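Angiotensin-converting enzyme (Anopheles gambiae, PDB 6S1Y) is a zinc metallopeptidase of the angiotensin-converting enzyme family that probably trims short peptides by cleaving dipeptides from their C-terminal ends. Local coordinates at residues E204-D209 with R565-D570; E316-T319 with D323-C326. One frame throughout, in Å; residues are numbered along the deposited sequence. Where two conformers were deposited one is given.

Interaction 1: E204-D209 with R565-D570; sequences EQQVDD and RKMSAD
Gln-206, in the first turn of the long helix 203-233, meets Met-567 and Lys-566, which sit in the connection between helices 554-562 and 570-575 of this largely helical metallopeptidase. The contact is therefore a helix packed against an interhelical loop. Gln-206 CB rests 4.0 Å from Met-567 CE. From there CG is turned opposite the carbonyl carbon (chi1 -62°), and the rest of the chain runs out extended, carrying the amide out toward the loop. At the tip the two halves of the amide do different jobs. Gln-206 OE1 takes a bond from a water at 2.6 Å. The same water also donates to the backbone O of Met-567, again at 2.6 Å, so one molecule bridges helix and loop where no direct hydrogen bond does. NE2 is turned to its own chain and bonds the hydroxyl of Thr-202, with a weak second bond to Asp-200. Lys-566 crosses this side chain at roughly a right angle, and its NZ comes only within 4.2 Å of Gln-206 NE2, too far to bond. The bend at the end of Met-567 (chi3 88°) brings CE to 4.3 Å from Val-207 CG2, while Val-502 and Ile-503 of helix 495-514 cover the methionine as well. Just past the contact, Ser-568 OG caps the start of the next helix, accepting from Asp-570 N at 3.1 Å in a nearly straight bond.

Interaction 2: E316-T319 with D323-C326; sequences EKPT and DLVC
Lys-317 and Pro-318 lie against Cys-326 and Leu-324 where an irregular loop doubles back on itself, with no hydrogen bond crossing between the two arms. The packed side is the arm of Leu-324, which is buried, and of the Cys-326 sulfur. Lys-317 CG comes to 3.9 Å from Cys-326 SG, and CD follows at 4.2 Å from the same SG, so the lysine's methylenes run past one half of the disulfide to Cys-344. With CG anti to the backbone N (chi1 -165°) and every later torsion extended, the chain carries NZ beyond the sulfur to a hydrogen bond with the backbone O of Asp-136. Next to it the CD corner of Pro-318 faces the CD1 methyl of Leu-324, the two atoms 4.1 Å apart. The open side belongs to Lys-317 and Pro-318, both of which keep part of their surface in solvent; a glycan sugar lies about 7 Å from the Pro-318 side chain. The loop as a whole leads from helix 307-312 to strand 329-332. Lys-317 and Cys-326 lean on the start of helix 135-145, Val-325 packs on helix 100-119, and Lys-342 of strand 339-342 bonds the Val-325 carbonyl.

How the interactions relate
Interactions 1 and 2 lie on opposite sides of the molecule's centre, their own centres 38 Å apart and their nearest atoms about 26 Å, so neither touches the other. The chain between 204-209 and 565-570 includes both arms of interaction 2 and the three protein ligands of the zinc, His-357, His-361 and Glu-385. Interaction 2 is directly joined to the pocket: the side chain of Cys-326 is about 10 Å from the bound glutamyl ligand, and His-327, Ala-328 and Ser-329, which follow it, line that pocket. Interaction 1 is linked to it through helix 495-514, where Val-207 touches Phe-498, the residue after pocket-lining Tyr-497.

Interaction 1: E204-D209 with R565-D570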
ATOM      1  N   GLU A 204      -2.375  18.150   4.018  1.00 49.30           N
ATOM      2  CA  GLU A 204      -3.078  17.500   5.119  1.00 49.70           C
ATOM      3  C   GLU A 204      -4.572  17.807   5.057  1.00 50.45           C
ATOM      4  O   GLU A 204      -5.405  16.925   5.290  1.00 50.01           O
ATOM      5  CB  GLU A 204      -2.500  17.920   6.459  1.00 50.38           C
ATOM      6  CG  GLU A 204      -3.121  17.148   7.587  1.00 52.50           C
ATOM      7  CD  GLU A 204      -2.321  17.228   8.848  1.00 52.05           C
ATOM      8  OE1 GLU A 204      -1.339  18.005   8.861  1.00 50.01           O
ATOM      9  OE2 GLU A 204      -2.677  16.500   9.816  1.00 54.80           O
ATOM     10  N   GLN A 205      -4.934  19.040   4.690  1.00 50.22           N
ATOM     11  CA  GLN A 205      -6.344  19.394   4.609  1.00 49.41           C
ATOM     12  C   GLN A 205      -7.017  18.687   3.440  1.00 48.71           C
ATOM     13  O   GLN A 205      -8.167  18.253   3.544  1.00 48.70           O
ATOM     14  CB  GLN A 205      -6.499  20.909   4.477  1.00 49.64           C
ATOM     15  CG  GLN A 205      -7.942  21.379   4.558  1.00 49.52           C
ATOM     16  CD  GLN A 205      -8.568  21.071   5.910  1.00 51.86           C
ATOM     17  OE1 GLN A 205      -8.098  21.556   6.954  1.00 51.04           O
ATOM     18  NE2 GLN A 205      -9.629  20.255   5.897  1.00 51.33           N
ATOM     19  N   GLN A 206      -6.321  18.563   2.318  1.00 49.29           N
ATOM     20  CA  GLN A 206      -6.908  17.889   1.169  1.00 48.70           C
ATOM     21  C   GLN A 206      -7.301  16.465   1.510  1.00 48.22           C
ATOM     22  O   GLN A 206      -8.316  15.951   1.018  1.00 48.37           O
ATOM     23  CB  GLN A 206      -5.930  17.904   0.003  1.00 50.90           C
ATOM     24  CG  GLN A 206      -5.581  19.317  -0.463  1.00 54.77           C
ATOM     25  CD  GLN A 206      -4.720  19.297  -1.705  1.00 56.13           C
ATOM     26  OE1 GLN A 206      -4.913  18.458  -2.601  1.00 49.90           O
ATOM     27  NE2 GLN A 206      -3.746  20.201  -1.755  1.00 54.67           N
ATOM     28  N   VAL A 207      -6.509  15.809   2.365  1.00 48.13           N
ATOM     29  CA  VAL A 207      -6.781  14.420   2.728  1.00 48.72           C
ATOM     30  C   VAL A 207      -8.000  14.331   3.635  1.00 46.70           C
ATOM     31  O   VAL A 207      -8.861  13.459   3.458  1.00 44.23           O
ATOM     32  CB  VAL A 207      -5.528  13.811   3.383  1.00 46.71           C
ATOM     33  CG1 VAL A 207      -5.899  12.531   4.086  1.00 48.53           C
ATOM     34  CG2 VAL A 207      -4.453  13.561   2.323  1.00 47.32           C
ATOM     35  N   ASP A 208      -8.088  15.229   4.624  1.00 46.95           N
ATOM     36  CA  ASP A 208      -9.309  15.355   5.418  1.00 47.16           C
ATOM     37  C   ASP A 208     -10.520  15.613   4.520  1.00 46.61           C
ATOM     38  O   ASP A 208     -11.599  15.053   4.737  1.00 45.75           O
ATOM     39  CB  ASP A 208      -9.169  16.489   6.437  1.00 48.12           C
ATOM     40  CG  ASP A 208      -8.091  16.233   7.487  1.00 53.57           C
ATOM     41  OD1 ASP A 208      -7.548  15.101   7.598  1.00 53.82           O
ATOM     42  OD2 ASP A 208      -7.778  17.191   8.230  1.00 57.78           O
ATOM     43  N   ASP A 209     -10.373  16.455   3.504  1.00 45.92           N
ATOM     44  CA  ASP A 209     -11.523  16.730   2.646  1.00 46.04           C
ATOM     45  C   ASP A 209     -11.949  15.494   1.864  1.00 46.60           C
ATOM     46  O   ASP A 209     -13.145  15.282   1.641  1.00 46.64           O
ATOM     47  CB  ASP A 209     -11.217  17.867   1.678  1.00 48.87           C
ATOM     48  CG  ASP A 209     -11.034  19.189   2.374  1.00 51.52           C
ATOM     49  OD1 ASP A 209     -11.347  19.297   3.589  1.00 52.76           O
ATOM     50  OD2 ASP A 209     -10.564  20.122   1.690  1.00 54.17           O
ATOM     51  N   ARG A 565      -4.291  18.951 -12.639  1.00 53.23           N
ATOM     52  CA  ARG A 565      -3.106  19.178 -11.830  1.00 56.49           C
ATOM     53  C   ARG A 565      -3.370  18.982 -10.345  1.00 56.31           C
ATOM     54  O   ARG A 565      -2.515  19.334  -9.527  1.00 57.72           O
ATOM     55  CB  ARG A 565      -2.565  20.584 -12.099  1.00 56.19           C
ATOM     56  CG  ARG A 565      -2.311  20.844 -13.589  1.00 57.77           C
ATOM     57  CD  ARG A 565      -1.893  22.277 -13.864  1.00 58.87           C
ATOM     58  NE  ARG A 565      -0.965  22.781 -12.857  1.00 57.23           N
ATOM     59  CZ  ARG A 565       0.348  22.550 -12.867  1.00 59.25           C
ATOM     60  NH1 ARG A 565       0.903  21.815 -13.826  1.00 58.56           N
ATOM     61  NH2 ARG A 565       1.104  23.052 -11.908  1.00 59.35           N
ATOM     62  N   LYS A 566      -4.511  18.412  -9.965  1.00 56.22           N
ATOM     63  CA  LYS A 566      -4.793  18.209  -8.549  1.00 57.72           C
ATOM     64  C   LYS A 566      -5.395  16.832  -8.297  1.00 53.65           C
ATOM     65  O   LYS A 566      -6.069  16.249  -9.150  1.00 51.13           O
ATOM     66  CB  LYS A 566      -5.711  19.321  -8.015  1.00 60.19           C
ATOM     67  CG  LYS A 566      -4.951  20.636  -7.799  1.00 69.40           C
ATOM     68  CD  LYS A 566      -5.823  21.760  -7.252  1.00 77.48           C
ATOM     69  CE  LYS A 566      -4.977  22.854  -6.570  1.00 80.85           C
ATOM     70  NZ  LYS A 566      -4.386  22.424  -5.246  1.00 73.64           N
ATOM     71  N   MET A 567      -5.084  16.298  -7.119  1.00 52.59           N
ATOM     72  CA  MET A 567      -5.803  15.142  -6.599  1.00 51.70           C
ATOM     73  C   MET A 567      -7.259  15.521  -6.348  1.00 50.45           C
ATOM     74  O   MET A 567      -7.552  16.574  -5.762  1.00 48.96           O
ATOM     75  CB  MET A 567      -5.139  14.671  -5.309  1.00 50.53           C
ATOM     76  CG  MET A 567      -5.911  13.657  -4.496  1.00 50.37           C
ATOM     77  SD  MET A 567      -4.938  13.104  -3.061  1.00 51.81           S
ATOM     78  CE  MET A 567      -5.400  14.327  -1.815  1.00 51.57           C
ATOM     79  N   SER A 568      -8.168  14.671  -6.813  1.00 48.34           N
ATOM     80  CA  SER A 568      -9.589  14.936  -6.674  1.00 50.39           C
ATOM     81  C   SER A 568     -10.314  13.620  -6.503  1.00 47.35           C
ATOM     82  O   SER A 568      -9.995  12.641  -7.183  1.00 46.62           O
ATOM     83  CB  SER A 568     -10.165  15.673  -7.879  1.00 51.09           C
ATOM     84  OG  SER A 568     -11.574  15.763  -7.759  1.00 52.82           O
ATOM     85  N   ALA A 569     -11.272  13.601  -5.573  1.00 48.79           N
ATOM     86  CA  ALA A 569     -12.122  12.437  -5.350  1.00 48.73           C
ATOM     87  C   ALA A 569     -13.257  12.313  -6.356  1.00 47.29           C
ATOM     88  O   ALA A 569     -14.071  11.389  -6.217  1.00 47.73           O
ATOM     89  CB  ALA A 569     -12.721  12.486  -3.944  1.00 49.71           C
ATOM     90  N   ASP A 570     -13.336  13.213  -7.342  0.51 47.36           N
ATOM     91  CA  ASP A 570     -14.402  13.163  -8.340  0.51 48.33           C
ATOM     92  C   ASP A 570     -14.452  11.795  -9.005  0.51 47.39           C
ATOM     93  O   ASP A 570     -15.513  11.161  -9.077  0.51 47.18           O
ATOM     94  CB  ASP A 570     -14.177  14.281  -9.374  0.51 50.86           C
ATOM     95  CG  ASP A 570     -15.180  14.260 -10.532  0.51 51.73           C
ATOM     96  OD1 ASP A 570     -16.211  13.553 -10.450  0.51 51.43           O
ATOM     97  OD2 ASP A 570     -14.925  14.982 -11.530  0.51 52.68           O
TER
HETATM   98  O   HOH W   1      -7.202  17.451  -3.359  1.00 52.87           O

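Interaction 2: E316-T319 with D323-C326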
ATOM      1  N   GLU A 316       7.957 -17.262  -5.002  1.00 46.33           N
ATOM      2  CA  GLU A 316       7.244 -18.200  -4.146  1.00 48.16           C
ATOM      3  C   GLU A 316       7.931 -18.139  -2.791  1.00 48.49           C
ATOM      4  O   GLU A 316       9.084 -17.704  -2.693  1.00 48.87           O
ATOM      5  CB  GLU A 316       7.284 -19.654  -4.624  1.00 52.27           C
ATOM      6  CG  GLU A 316       6.684 -19.942  -5.985  1.00 62.48           C
ATOM      7  CD  GLU A 316       6.222 -21.402  -6.148  1.00 68.87           C
ATOM      8  OE1 GLU A 316       6.583 -22.267  -5.311  1.00 76.89           O
ATOM      9  OE2 GLU A 316       5.480 -21.669  -7.116  1.00 68.49           O
ATOM     10  N   LYS A 317       7.244 -18.608  -1.749  1.00 48.74           N
ATOM     11  CA  LYS A 317       7.894 -18.761  -0.449  1.00 51.42           C
ATOM     12  C   LYS A 317       8.934 -19.874  -0.539  1.00 51.18           C
ATOM     13  O   LYS A 317       8.590 -21.000  -0.915  1.00 52.37           O
ATOM     14  CB  LYS A 317       6.886 -19.088   0.650  1.00 50.05           C
ATOM     15  CG  LYS A 317       7.439 -18.898   2.064  1.00 50.95           C
ATOM     16  CD  LYS A 317       6.393 -19.285   3.116  1.00 53.86           C
ATOM     17  CE  LYS A 317       6.924 -19.183   4.539  1.00 53.69           C
ATOM     18  NZ  LYS A 317       5.936 -19.731   5.525  1.00 57.93           N
ATOM     19  N   PRO A 318      10.196 -19.616  -0.194  1.00 53.30           N
ATOM     20  CA  PRO A 318      11.188 -20.698  -0.158  1.00 53.66           C
ATOM     21  C   PRO A 318      10.765 -21.807   0.784  1.00 55.80           C
ATOM     22  O   PRO A 318      10.088 -21.580   1.779  1.00 57.52           O
ATOM     23  CB  PRO A 318      12.457 -20.002   0.352  1.00 55.02           C
ATOM     24  CG  PRO A 318      12.283 -18.568  -0.035  1.00 54.45           C
ATOM     25  CD  PRO A 318      10.794 -18.299   0.092  1.00 52.99           C
ATOM     26  N   THR A 319      11.221 -23.013   0.478  1.00 60.24           N
ATOM     27  CA  THR A 319      10.824 -24.218   1.192  1.00 64.58           C
ATOM     28  C   THR A 319      11.890 -24.704   2.176  1.00 64.02           C
ATOM     29  O   THR A 319      11.759 -25.801   2.729  1.00 65.37           O
ATOM     30  CB  THR A 319      10.500 -25.330   0.180  1.00 68.98           C
ATOM     31  OG1 THR A 319      11.523 -25.377  -0.827  1.00 68.28           O
ATOM     32  CG2 THR A 319       9.154 -25.086  -0.502  1.00 67.89           C
ATOM     33  N   ASP A 323      14.243 -17.799   7.668  1.00 53.49           N
ATOM     34  CA  ASP A 323      13.372 -16.685   8.006  1.00 54.23           C
ATOM     35  C   ASP A 323      13.513 -15.596   6.957  1.00 53.41           C
ATOM     36  O   ASP A 323      14.592 -15.385   6.394  1.00 52.86           O
ATOM     37  CB  ASP A 323      13.702 -16.124   9.384  1.00 56.73           C
ATOM     38  CG  ASP A 323      13.190 -17.006  10.498  1.00 59.78           C
ATOM     39  OD1 ASP A 323      11.963 -17.292  10.531  1.00 60.10           O
ATOM     40  OD2 ASP A 323      14.023 -17.425  11.321  1.00 62.72           O
ATOM     41  N   LEU A 324      12.410 -14.904   6.688  1.00 51.29           N
ATOM     42  CA  LEU A 324      12.440 -13.841   5.698  1.00 49.37           C
ATOM     43  C   LEU A 324      11.225 -12.961   5.883  1.00 48.27           C
ATOM     44  O   LEU A 324      10.260 -13.337   6.556  1.00 48.11           O
ATOM     45  CB  LEU A 324      12.471 -14.393   4.273  1.00 50.26           C
ATOM     46  CG  LEU A 324      11.133 -14.918   3.755  1.00 49.44           C
ATOM     47  CD1 LEU A 324      11.093 -14.778   2.241  1.00 48.40           C
ATOM     48  CD2 LEU A 324      10.914 -16.350   4.206  1.00 50.52           C
ATOM     49  N   VAL A 325      11.297 -11.775   5.281  1.00 48.52           N
ATOM     50  CA  VAL A 325      10.142 -10.893   5.147  1.00 47.56           C
ATOM     51  C   VAL A 325       9.340 -11.379   3.944  1.00 48.76           C
ATOM     52  O   VAL A 325       9.790 -11.263   2.800  1.00 45.80           O
ATOM     53  CB  VAL A 325      10.563  -9.431   4.967  1.00 47.56           C
ATOM     54  CG1 VAL A 325       9.340  -8.568   4.562  1.00 47.19           C
ATOM     55  CG2 VAL A 325      11.226  -8.910   6.227  1.00 48.89           C
ATOM     56  N   CYS A 326       8.157 -11.932   4.198  1.00 47.77           N
ATOM     57  CA  CYS A 326       7.284 -12.353   3.118  1.00 49.26           C
ATOM     58  C   CYS A 326       6.386 -11.233   2.611  1.00 49.87           C
ATOM     59  O   CYS A 326       5.788 -11.385   1.534  1.00 48.47           O
ATOM     60  CB  CYS A 326       6.419 -13.538   3.551  1.00 50.36           C
ATOM     61  SG  CYS A 326       7.065 -15.157   2.997  1.00 58.16           S
TER